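Aldo-keto reductase family 1 member C1 (Caenorhabditis elegans, PDB 1QWK) is an aldo-keto reductase that probably reduces aldoses and related carbonyl compounds with NADPH. Local coordinates at residues S50-E55 and T79-T84; E56-A61 and K101-E106; L249-L254 and E275-S280; P17-G22 and C258-K263. One frame throughout, in Å; residues are numbered along the deposited sequence.

Contact 1: residues S50-E55 and T79-T84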
# COMPACT_ATOMS: atom_id res chain seq x y z
N SER A 50 12.22 0.81 -0.41
CA SER A 50 13.63 0.60 -0.69
C SER A 50 13.90 -0.84 -1.11
O SER A 50 14.72 -1.09 -1.99
CB SER A 50 14.48 0.95 0.54
OG SER A 50 14.24 0.06 1.61
N VAL A 51 13.18 -1.79 -0.52
CA VAL A 51 13.40 -3.20 -0.84
C VAL A 51 12.99 -3.62 -2.26
O VAL A 51 13.45 -4.65 -2.76
CB VAL A 51 12.68 -4.12 0.19
CG1 VAL A 51 11.19 -4.16 -0.09
CG2 VAL A 51 13.30 -5.51 0.17
N TYR A 52 12.13 -2.84 -2.91
CA TYR A 52 11.70 -3.17 -4.27
C TYR A 52 12.82 -2.95 -5.29
O TYR A 52 12.78 -3.49 -6.39
CB TYR A 52 10.51 -2.32 -4.72
CG TYR A 52 9.27 -2.40 -3.85
CD1 TYR A 52 9.05 -3.49 -3.01
CD2 TYR A 52 8.33 -1.38 -3.87
CE1 TYR A 52 7.91 -3.56 -2.20
CE2 TYR A 52 7.19 -1.43 -3.08
CZ TYR A 52 6.99 -2.52 -2.24
OH TYR A 52 5.88 -2.53 -1.42
N GLN A 53 13.81 -2.15 -4.91
CA GLN A 53 14.93 -1.84 -5.79
C GLN A 53 14.47 -1.15 -7.07
O GLN A 53 15.08 -1.30 -8.12
CB GLN A 53 15.70 -3.12 -6.15
CG GLN A 53 16.05 -4.04 -4.98
CD GLN A 53 16.74 -3.32 -3.84
OE1 GLN A 53 17.41 -2.30 -4.03
NE2 GLN A 53 16.58 -3.85 -2.63
N ASN A 54 13.38 -0.39 -6.98
CA ASN A 54 12.88 0.32 -8.16
C ASN A 54 12.75 1.82 -7.94
O ASN A 54 12.19 2.53 -8.78
CB ASN A 54 11.52 -0.25 -8.60
CG ASN A 54 10.44 -0.07 -7.56
OD1 ASN A 54 10.58 0.71 -6.63
ND2 ASN A 54 9.32 -0.78 -7.73
N GLU A 55 13.29 2.32 -6.83
CA GLU A 55 13.21 3.75 -6.53
C GLU A 55 13.97 4.59 -7.56
O GLU A 55 13.51 5.67 -7.93
CB GLU A 55 13.77 4.04 -5.13
CG GLU A 55 12.94 3.44 -3.99
CD GLU A 55 13.58 3.66 -2.63
OE1 GLU A 55 14.77 3.33 -2.48
OE2 GLU A 55 12.89 4.15 -1.71
N THR A 79 5.26 7.92 -1.67
CA THR A 79 5.38 7.13 -0.45
C THR A 79 6.50 6.11 -0.60
O THR A 79 6.58 5.45 -1.62
CB THR A 79 4.10 6.30 -0.16
OG1 THR A 79 2.99 7.17 0.05
CG2 THR A 79 4.30 5.41 1.08
N THR A 80 7.37 5.99 0.40
CA THR A 80 8.37 4.95 0.34
C THR A 80 8.47 4.33 1.73
O THR A 80 7.90 4.86 2.69
CB THR A 80 9.76 5.43 -0.17
OG1 THR A 80 10.54 4.27 -0.51
CG2 THR A 80 10.49 6.23 0.89
N LYS A 81 9.16 3.21 1.83
CA LYS A 81 9.25 2.49 3.09
C LYS A 81 10.65 2.00 3.44
O LYS A 81 11.41 1.57 2.56
CB LYS A 81 8.30 1.30 3.06
CG LYS A 81 6.96 1.57 2.39
CD LYS A 81 6.07 0.33 2.45
CE LYS A 81 4.91 0.44 1.47
NZ LYS A 81 5.40 0.36 0.05
N ALA A 82 10.97 2.04 4.73
CA ALA A 82 12.27 1.57 5.20
C ALA A 82 12.20 0.06 5.41
O ALA A 82 11.24 -0.44 5.98
CB ALA A 82 12.62 2.26 6.53
N TRP A 83 13.22 -0.66 4.93
CA TRP A 83 13.25 -2.11 5.07
C TRP A 83 13.78 -2.50 6.46
O TRP A 83 14.21 -1.64 7.24
CB TRP A 83 14.12 -2.73 3.97
CG TRP A 83 13.99 -4.22 3.87
CD1 TRP A 83 15.00 -5.12 3.79
CD2 TRP A 83 12.77 -4.98 3.87
NE1 TRP A 83 14.50 -6.40 3.75
CE2 TRP A 83 13.13 -6.34 3.80
CE3 TRP A 83 11.41 -4.64 3.94
CZ2 TRP A 83 12.18 -7.37 3.79
CZ3 TRP A 83 10.46 -5.66 3.92
CH2 TRP A 83 10.85 -7.01 3.85
N THR A 84 13.75 -3.79 6.77
CA THR A 84 14.15 -4.29 8.09
C THR A 84 15.52 -3.88 8.64
O THR A 84 15.66 -3.65 9.84
CB THR A 84 14.03 -5.83 8.14
OG1 THR A 84 14.80 -6.42 7.08
CG2 THR A 84 12.57 -6.25 7.98
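Tyr52 and Lys81 meet at the active-site end of the (beta/alpha)8 barrel of this aldo-keto reductase, where the loop after strand 45-47 packs against the end of strand 77-82. Three kinds of interaction join loop and strand. Among side-chain bonds, Lys81 NZ gives a weak hydrogen bond of 3.3 Å to Tyr52 OH, reaching it obliquely to the ring. The lysine chain runs extended as far as CE and turns only at its last torsion (chi4 69°), which swings NZ to the hydroxyl; a salt bridge to Asp47 and a bond to the carbonyl of Thr48 hold the same nitrogen. Tyr52 is the predicted proton donor and Lys81 is predicted to lower its pKa, consistent with the Asp-Tyr-Lys-His tetrad of the family. Thr80 OG1 donates to Glu55 OE2 at 2.6 Å, on the anti side of the carboxylate and 20° out of its plane, while Ser99 of helix 92-103 bonds the same oxygen. The backbone contributes one nearly straight bond, Ser50 N to Lys81 O, of 3.2 Å; Ser50 OG turns instead to Glu86, which also binds Trp83 N. The apolar part is a CH-pi contact on Trp83, whose ring also meets His114 edge-to-face. Thr84 OG1 lies over one indole face, and over the opposite one Val51 CG2 stands 3.7 Å from the centroid of the five-membered ring, 8° off its normal.

Contact 2: residues E56-A61 and K101-E106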
# COMPACT_ATOMS: atom_id res chain seq x y z
N GLU A 56 15.11 4.10 -8.02
CA GLU A 56 15.90 4.84 -9.00
C GLU A 56 15.10 5.02 -10.30
O GLU A 56 15.09 6.10 -10.89
CB GLU A 56 17.21 4.10 -9.27
CG GLU A 56 18.25 4.90 -10.04
CD GLU A 56 19.59 4.19 -10.10
OE1 GLU A 56 20.21 3.99 -9.03
OE2 GLU A 56 20.02 3.82 -11.21
N ALA A 57 14.43 3.96 -10.72
CA ALA A 57 13.62 4.00 -11.94
C ALA A 57 12.45 4.97 -11.76
O ALA A 57 12.12 5.73 -12.67
CB ALA A 57 13.11 2.60 -12.27
N ILE A 58 11.83 4.93 -10.59
CA ILE A 58 10.71 5.82 -10.31
C ILE A 58 11.19 7.27 -10.34
O ILE A 58 10.47 8.16 -10.80
CB ILE A 58 10.07 5.50 -8.94
CG1 ILE A 58 9.43 4.11 -9.00
CG2 ILE A 58 9.02 6.56 -8.59
CD1 ILE A 58 8.82 3.64 -7.69
N GLY A 59 12.40 7.50 -9.85
CA GLY A 59 12.96 8.84 -9.85
C GLY A 59 13.11 9.34 -11.27
O GLY A 59 12.85 10.50 -11.57
N THR A 60 13.52 8.44 -12.16
CA THR A 60 13.69 8.78 -13.57
C THR A 60 12.33 9.08 -14.18
O THR A 60 12.18 10.04 -14.94
CB THR A 60 14.38 7.63 -14.34
OG1 THR A 60 15.70 7.44 -13.81
CG2 THR A 60 14.48 7.96 -15.82
N ALA A 61 11.34 8.27 -13.84
CA ALA A 61 9.99 8.46 -14.36
C ALA A 61 9.44 9.83 -13.95
O ALA A 61 8.88 10.56 -14.77
CB ALA A 61 9.07 7.35 -13.85
N LYS A 101 17.90 10.10 -2.56
CA LYS A 101 18.90 10.26 -3.62
C LYS A 101 18.45 9.52 -4.88
O LYS A 101 18.50 10.06 -5.98
CB LYS A 101 20.25 9.73 -3.16
CG LYS A 101 21.35 9.83 -4.20
CD LYS A 101 22.65 9.24 -3.68
CE LYS A 101 23.78 9.40 -4.69
NZ LYS A 101 23.40 8.84 -6.02
N LYS A 102 17.99 8.28 -4.71
CA LYS A 102 17.53 7.47 -5.83
C LYS A 102 16.28 8.07 -6.48
O LYS A 102 16.14 8.08 -7.70
CB LYS A 102 17.24 6.04 -5.38
CG LYS A 102 18.47 5.27 -4.93
CD LYS A 102 18.08 3.97 -4.24
CE LYS A 102 19.32 3.21 -3.78
NZ LYS A 102 18.96 2.06 -2.93
N LEU A 103 15.38 8.58 -5.64
CA LEU A 103 14.14 9.18 -6.13
C LEU A 103 14.36 10.57 -6.70
O LEU A 103 13.49 11.12 -7.37
CB LEU A 103 13.13 9.25 -4.99
CG LEU A 103 12.53 7.91 -4.55
CD1 LEU A 103 11.81 8.08 -3.21
CD2 LEU A 103 11.57 7.41 -5.62
N GLN A 104 15.54 11.14 -6.44
CA GLN A 104 15.89 12.48 -6.89
C GLN A 104 14.91 13.50 -6.30
O GLN A 104 14.47 14.43 -6.98
CB GLN A 104 15.87 12.56 -8.42
CG GLN A 104 16.89 11.66 -9.10
CD GLN A 104 16.97 11.91 -10.61
OE1 GLN A 104 17.33 13.00 -11.05
NE2 GLN A 104 16.63 10.89 -11.39
N LEU A 105 14.56 13.30 -5.03
CA LEU A 105 13.63 14.19 -4.35
C LEU A 105 14.28 14.80 -3.11
O LEU A 105 15.25 14.26 -2.57
CB LEU A 105 12.38 13.43 -3.93
CG LEU A 105 11.56 12.75 -5.03
CD1 LEU A 105 10.46 11.91 -4.39
CD2 LEU A 105 10.98 13.79 -5.96
N GLU A 106 13.75 15.93 -2.66
CA GLU A 106 14.28 16.60 -1.48
C GLU A 106 13.56 16.07 -0.23
O GLU A 106 14.04 16.22 0.89
CB GLU A 106 14.10 18.11 -1.60
CG GLU A 106 14.86 18.72 -2.76
CD GLU A 106 16.36 18.43 -2.70
OE1 GLU A 106 16.99 18.77 -1.68
OE2 GLU A 106 16.90 17.87 -3.68
O HOH W 1 16.77 8.13 -10.37
O HOH W 2 12.47 12.60 -9.53
O HOH W 3 17.42 10.02 -14.58
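Gly59 lies against the end of helix 92-103 with its CA 3.4 Å from Leu103 O, and here the two segments, from neighbouring outer helices of the barrel, make their closest backbone approach. The tight part is backbone on backbone: Gly59 has no side chain to hold the chains apart, and its CA is only 3.9 Å from that of Leu103. One turn earlier, Glu56 CA directs its hydrogen at Lys102 O across 3.5 Å, almost in line (168° at the hydrogen). Deeper in, Ile58 CG2 and Leu103 CD2 touch at 4.0 Å, the two side chains running alongside each other in the same direction; Val31 of helix 28-41 also packs on Ile58, and Val108 on Leu103. The other side is loose and wet. No direct hydrogen bond crosses between the segments; waters do the joining. One water donates to both Glu56 O and Lys102 O, each at 2.7 Å, and accepts from Gln104 NE2. A second donates to Gly59 O and to Leu103 O, the latter at 2.8 Å. Gln104, of positive phi, is the C-prime residue of the Schellman motif that ends helix 92-103, and its side chain, extended beyond CG, carries the amide back to helix 55-68. Glu56 OE1 stays 6.5 Å from Lys102 NZ, too far for a salt bridge. The polar link between these helices therefore rests on water-bridged carbonyls rather than on paired charges, whose attraction here would probably be slight.

Contact 3: residues L249-L254 and E275-S280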
# COMPACT_ATOMS: atom_id res chain seq x y z
N LEU A 249 -14.32 -4.27 -6.20
CA LEU A 249 -13.45 -4.56 -5.06
C LEU A 249 -12.70 -3.31 -4.60
O LEU A 249 -12.49 -3.10 -3.40
CB LEU A 249 -12.44 -5.65 -5.42
CG LEU A 249 -13.02 -7.06 -5.60
CD1 LEU A 249 -11.90 -8.02 -5.96
CD2 LEU A 249 -13.72 -7.51 -4.31
N LEU A 250 -12.29 -2.48 -5.54
CA LEU A 250 -11.58 -1.25 -5.20
C LEU A 250 -12.53 -0.27 -4.52
O LEU A 250 -12.17 0.35 -3.51
CB LEU A 250 -10.97 -0.61 -6.45
CG LEU A 250 -9.92 -1.47 -7.16
CD1 LEU A 250 -9.40 -0.74 -8.40
CD2 LEU A 250 -8.77 -1.77 -6.20
N ARG A 251 -13.75 -0.15 -5.05
CA ARG A 251 -14.73 0.76 -4.47
C ARG A 251 -15.11 0.28 -3.07
O ARG A 251 -15.38 1.08 -2.18
CB ARG A 251 -15.98 0.85 -5.35
CG ARG A 251 -16.92 1.98 -4.96
CD ARG A 251 -16.31 3.35 -5.26
NE ARG A 251 -16.65 4.33 -4.24
CZ ARG A 251 -16.30 5.61 -4.27
NH1 ARG A 251 -15.58 6.09 -5.27
NH2 ARG A 251 -16.64 6.42 -3.27
N TYR A 252 -15.11 -1.04 -2.88
CA TYR A 252 -15.43 -1.61 -1.58
C TYR A 252 -14.46 -1.05 -0.54
O TYR A 252 -14.86 -0.54 0.50
CB TYR A 252 -15.31 -3.13 -1.63
CG TYR A 252 -15.24 -3.77 -0.26
CD1 TYR A 252 -16.39 -3.93 0.52
CD2 TYR A 252 -14.02 -4.19 0.27
CE1 TYR A 252 -16.32 -4.48 1.80
CE2 TYR A 252 -13.93 -4.74 1.55
CZ TYR A 252 -15.09 -4.88 2.30
OH TYR A 252 -15.01 -5.42 3.57
N ALA A 253 -13.17 -1.16 -0.84
CA ALA A 253 -12.15 -0.66 0.08
C ALA A 253 -12.26 0.85 0.30
O ALA A 253 -12.10 1.34 1.41
CB ALA A 253 -10.76 -1.02 -0.43
N LEU A 254 -12.52 1.58 -0.78
CA LEU A 254 -12.65 3.03 -0.66
C LEU A 254 -13.80 3.42 0.26
O LEU A 254 -13.65 4.28 1.12
CB LEU A 254 -12.87 3.66 -2.04
CG LEU A 254 -11.64 3.76 -2.94
CD1 LEU A 254 -12.05 4.21 -4.33
CD2 LEU A 254 -10.65 4.74 -2.32
N GLU A 275 -10.99 3.95 -12.87
CA GLU A 275 -12.39 4.26 -13.14
C GLU A 275 -13.32 3.77 -12.04
O GLU A 275 -14.19 2.93 -12.28
CB GLU A 275 -12.80 3.66 -14.48
CG GLU A 275 -11.98 4.17 -15.64
CD GLU A 275 -12.10 5.67 -15.82
OE1 GLU A 275 -13.22 6.15 -16.09
OE2 GLU A 275 -11.07 6.38 -15.68
N VAL A 276 -13.16 4.31 -10.84
CA VAL A 276 -13.97 3.90 -9.71
C VAL A 276 -14.60 5.09 -9.00
O VAL A 276 -15.03 4.98 -7.85
CB VAL A 276 -13.13 3.09 -8.70
CG1 VAL A 276 -12.60 1.82 -9.37
CG2 VAL A 276 -11.98 3.94 -8.20
N PHE A 277 -14.68 6.22 -9.69
CA PHE A 277 -15.24 7.43 -9.09
C PHE A 277 -16.59 7.86 -9.66
O PHE A 277 -17.06 8.96 -9.38
CB PHE A 277 -14.23 8.57 -9.21
CG PHE A 277 -12.95 8.32 -8.47
CD1 PHE A 277 -12.93 8.31 -7.07
CD2 PHE A 277 -11.76 8.06 -9.15
CE1 PHE A 277 -11.75 8.05 -6.37
CE2 PHE A 277 -10.58 7.80 -8.47
CZ PHE A 277 -10.57 7.80 -7.07
N ASP A 278 -17.22 6.98 -10.43
CA ASP A 278 -18.51 7.28 -11.03
C ASP A 278 -19.66 6.57 -10.32
O ASP A 278 -20.78 6.53 -10.81
CB ASP A 278 -18.50 6.91 -12.51
CG ASP A 278 -18.28 5.43 -12.73
OD1 ASP A 278 -17.73 4.77 -11.83
OD2 ASP A 278 -18.65 4.94 -13.82
N PHE A 279 -19.36 6.00 -9.15
CA PHE A 279 -20.36 5.30 -8.35
C PHE A 279 -19.85 5.14 -6.93
O PHE A 279 -18.70 5.46 -6.64
CB PHE A 279 -20.68 3.92 -8.96
CG PHE A 279 -19.62 2.86 -8.72
CD1 PHE A 279 -19.95 1.66 -8.10
CD2 PHE A 279 -18.31 3.05 -9.17
CE1 PHE A 279 -18.99 0.65 -7.92
CE2 PHE A 279 -17.35 2.05 -9.00
CZ PHE A 279 -17.69 0.84 -8.38
N SER A 280 -20.72 4.66 -6.03
CA SER A 280 -20.34 4.45 -4.64
C SER A 280 -21.19 3.33 -4.05
O SER A 280 -22.28 3.02 -4.55
CB SER A 280 -20.54 5.72 -3.82
OG SER A 280 -21.91 6.05 -3.69
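The guanidinium of Arg251 has Phe279 O over one face, 3.2 Å above its plane, and Val276 O at its edge. Only the edge contact is a hydrogen bond: Arg251 NH1 points to Val276 O at 2.9 Å (156° at the hydrogen), and the nitrogen also lies in the plane of that carbonyl. The Phe279 ring takes the aliphatic part of the same arginine on one face, with Arg251 CG 4.0 Å from the ring centroid, and the ring and guanidinium planes stand 57° apart. A bend at CB-CG (chi2 69°) allows the arginine to pack its methylenes on Phe279 and still reach Val276 O; Asp255 completes its hold through a salt bridge to NE. On the Phe277 ring, Val276 CG2 covers the centre of one face. Val276 CG2 also meets Leu254 CD1 at 3.9 Å, while Val276 CG1 lies 4.1 Å from Leu250 CB. The contact thus fastens the loop between helices 267-274 and 283-289 to the flank of helix 245-255 that carries Leu250, Arg251 and Leu254. Leu250 and Leu254 also reach Ile260 in the last strand of the (beta/alpha)8 barrel, 259-261, which this helix precedes, and Tyr252 packs on helix 283-289.

Contact 4: residues P17-G22 and C258-K263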
# COMPACT_ATOMS: atom_id res chain seq x y z
N PRO A 17 -3.73 11.28 -1.69
CA PRO A 17 -4.65 10.76 -2.72
C PRO A 17 -5.19 9.39 -2.30
O PRO A 17 -4.44 8.54 -1.82
CB PRO A 17 -3.76 10.68 -3.96
CG PRO A 17 -2.81 11.84 -3.76
CD PRO A 17 -2.45 11.71 -2.29
N VAL A 18 -6.49 9.18 -2.52
CA VAL A 18 -7.15 7.93 -2.14
C VAL A 18 -6.76 6.72 -2.98
O VAL A 18 -6.97 5.59 -2.57
CB VAL A 18 -8.69 8.08 -2.19
CG1 VAL A 18 -9.14 9.17 -1.22
CG2 VAL A 18 -9.14 8.42 -3.61
N ILE A 19 -6.22 6.96 -4.17
CA ILE A 19 -5.80 5.87 -5.03
C ILE A 19 -4.38 6.14 -5.51
O ILE A 19 -4.03 7.26 -5.86
CB ILE A 19 -6.75 5.68 -6.24
CG1 ILE A 19 -6.26 4.51 -7.11
CG2 ILE A 19 -6.85 6.97 -7.05
CD1 ILE A 19 -7.27 4.09 -8.18
N GLY A 20 -3.56 5.10 -5.48
CA GLY A 20 -2.19 5.27 -5.92
C GLY A 20 -1.72 4.04 -6.66
O GLY A 20 -2.39 3.01 -6.68
N LEU A 21 -0.56 4.17 -7.29
CA LEU A 21 0.02 3.06 -8.03
C LEU A 21 0.92 2.27 -7.08
O LEU A 21 1.86 2.82 -6.51
CB LEU A 21 0.83 3.57 -9.21
CG LEU A 21 1.51 2.51 -10.09
CD1 LEU A 21 0.45 1.70 -10.83
CD2 LEU A 21 2.46 3.19 -11.07
N GLY A 22 0.60 0.99 -6.90
CA GLY A 22 1.42 0.14 -6.06
C GLY A 22 2.49 -0.44 -6.96
O GLY A 22 2.17 -1.04 -7.99
N CYS A 258 -10.82 3.57 3.31
CA CYS A 258 -9.38 3.36 3.12
C CYS A 258 -8.86 3.92 1.80
O CYS A 258 -9.63 4.19 0.88
CB CYS A 258 -9.05 1.87 3.13
SG CYS A 258 -9.61 0.96 4.58
N ALA A 259 -7.55 4.09 1.73
CA ALA A 259 -6.91 4.52 0.50
C ALA A 259 -6.55 3.17 -0.13
O ALA A 259 -6.46 2.17 0.59
CB ALA A 259 -5.65 5.33 0.79
N ILE A 260 -6.34 3.13 -1.44
CA ILE A 260 -6.02 1.87 -2.11
C ILE A 260 -4.78 1.95 -2.99
O ILE A 260 -4.43 3.01 -3.50
CB ILE A 260 -7.21 1.39 -2.99
CG1 ILE A 260 -7.55 2.45 -4.04
CG2 ILE A 260 -8.41 1.09 -2.10
CD1 ILE A 260 -8.71 2.07 -4.97
N LEU A 261 -4.13 0.80 -3.17
CA LEU A 261 -2.92 0.67 -3.97
C LEU A 261 -2.93 -0.51 -4.94
O LEU A 261 -2.21 -1.48 -4.74
CB LEU A 261 -1.70 0.52 -3.05
CG LEU A 261 -1.31 1.69 -2.15
CD1 LEU A 261 -0.14 1.29 -1.25
CD2 LEU A 261 -0.95 2.89 -3.00
N PRO A 262 -3.77 -0.45 -5.99
CA PRO A 262 -3.81 -1.56 -6.95
C PRO A 262 -2.42 -1.77 -7.56
O PRO A 262 -1.74 -0.80 -7.92
CB PRO A 262 -4.84 -1.07 -7.98
CG PRO A 262 -4.74 0.43 -7.89
CD PRO A 262 -4.66 0.65 -6.40
N LYS A 263 -2.01 -3.04 -7.67
CA LYS A 263 -0.68 -3.41 -8.18
C LYS A 263 -0.54 -3.56 -9.70
O LYS A 263 0.57 -3.68 -10.21
CB LYS A 263 -0.22 -4.73 -7.54
CG LYS A 263 -1.06 -5.95 -7.95
CD LYS A 263 -0.47 -7.25 -7.43
CE LYS A 263 -1.32 -8.45 -7.83
NZ LYS A 263 -0.73 -9.75 -7.36
O HOH W 4 -3.42 5.71 -2.13
O HOH W 5 3.53 -3.42 -9.22
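Val18 O accepts a hydrogen bond from Ile260 N at 2.8 Å, the first of three backbone bonds by which the chain at strand 21-22 meets strand 259-261 and closes the (beta/alpha)8 barrel, first strand to eighth. Ile260 lends both its polar backbone atoms to this junction, since its O receives Gly20 N at 3.0 Å, the two bonds together forming a single parallel bridge between Ile19 and Ile260. Farther along, Gly22 N reaches Pro262 O at 3.1 Å, from above the carbonyl plane (39° out of it). Water fills further needs: one molecule donates to Pro17 O and, as a second partner, to Ile260 O, and another donates to Gly22 O and Lys263 O. On the edges turned away from each other the strands bond onward, Leu21 to Leu45 and Asp47, Ala259 to Val198 and Ser200. Apolar packing accompanies the bonds. With CG1 lodged between its backbone N and carbonyl carbon (chi1 59°), Ile260 lays this atom 3.9 Å from Ile19 CG1. One acceptor misses out. Buried Gly20 O has no polar partner in the model: Pro262, where the parallel pattern would supply an N-H, has none, and presents its CD at 3.3 Å to that oxygen.

All four contacts belong to one parallel eight-stranded barrel. Contact 4 joins its first and last strands, and contacts 1 and 2 fall within the long chain span between them. Contacts 1 and 2 interleave along the chain and touch through Glu55 against Leu103 and Lys102, their centres 12 Å apart: the predicted active-site loop runs straight into helix 55-68, which packs on helix 92-103. Contact 3 lies on the opposite side of the chain's centre from contact 1, about 28 Å away between centres. It interleaves with contact 4 and adjoins it (centres 11 Å apart), Phe277 and Leu254 packing on Val18, so the barrel seam and helix 245-255 pack directly on each other.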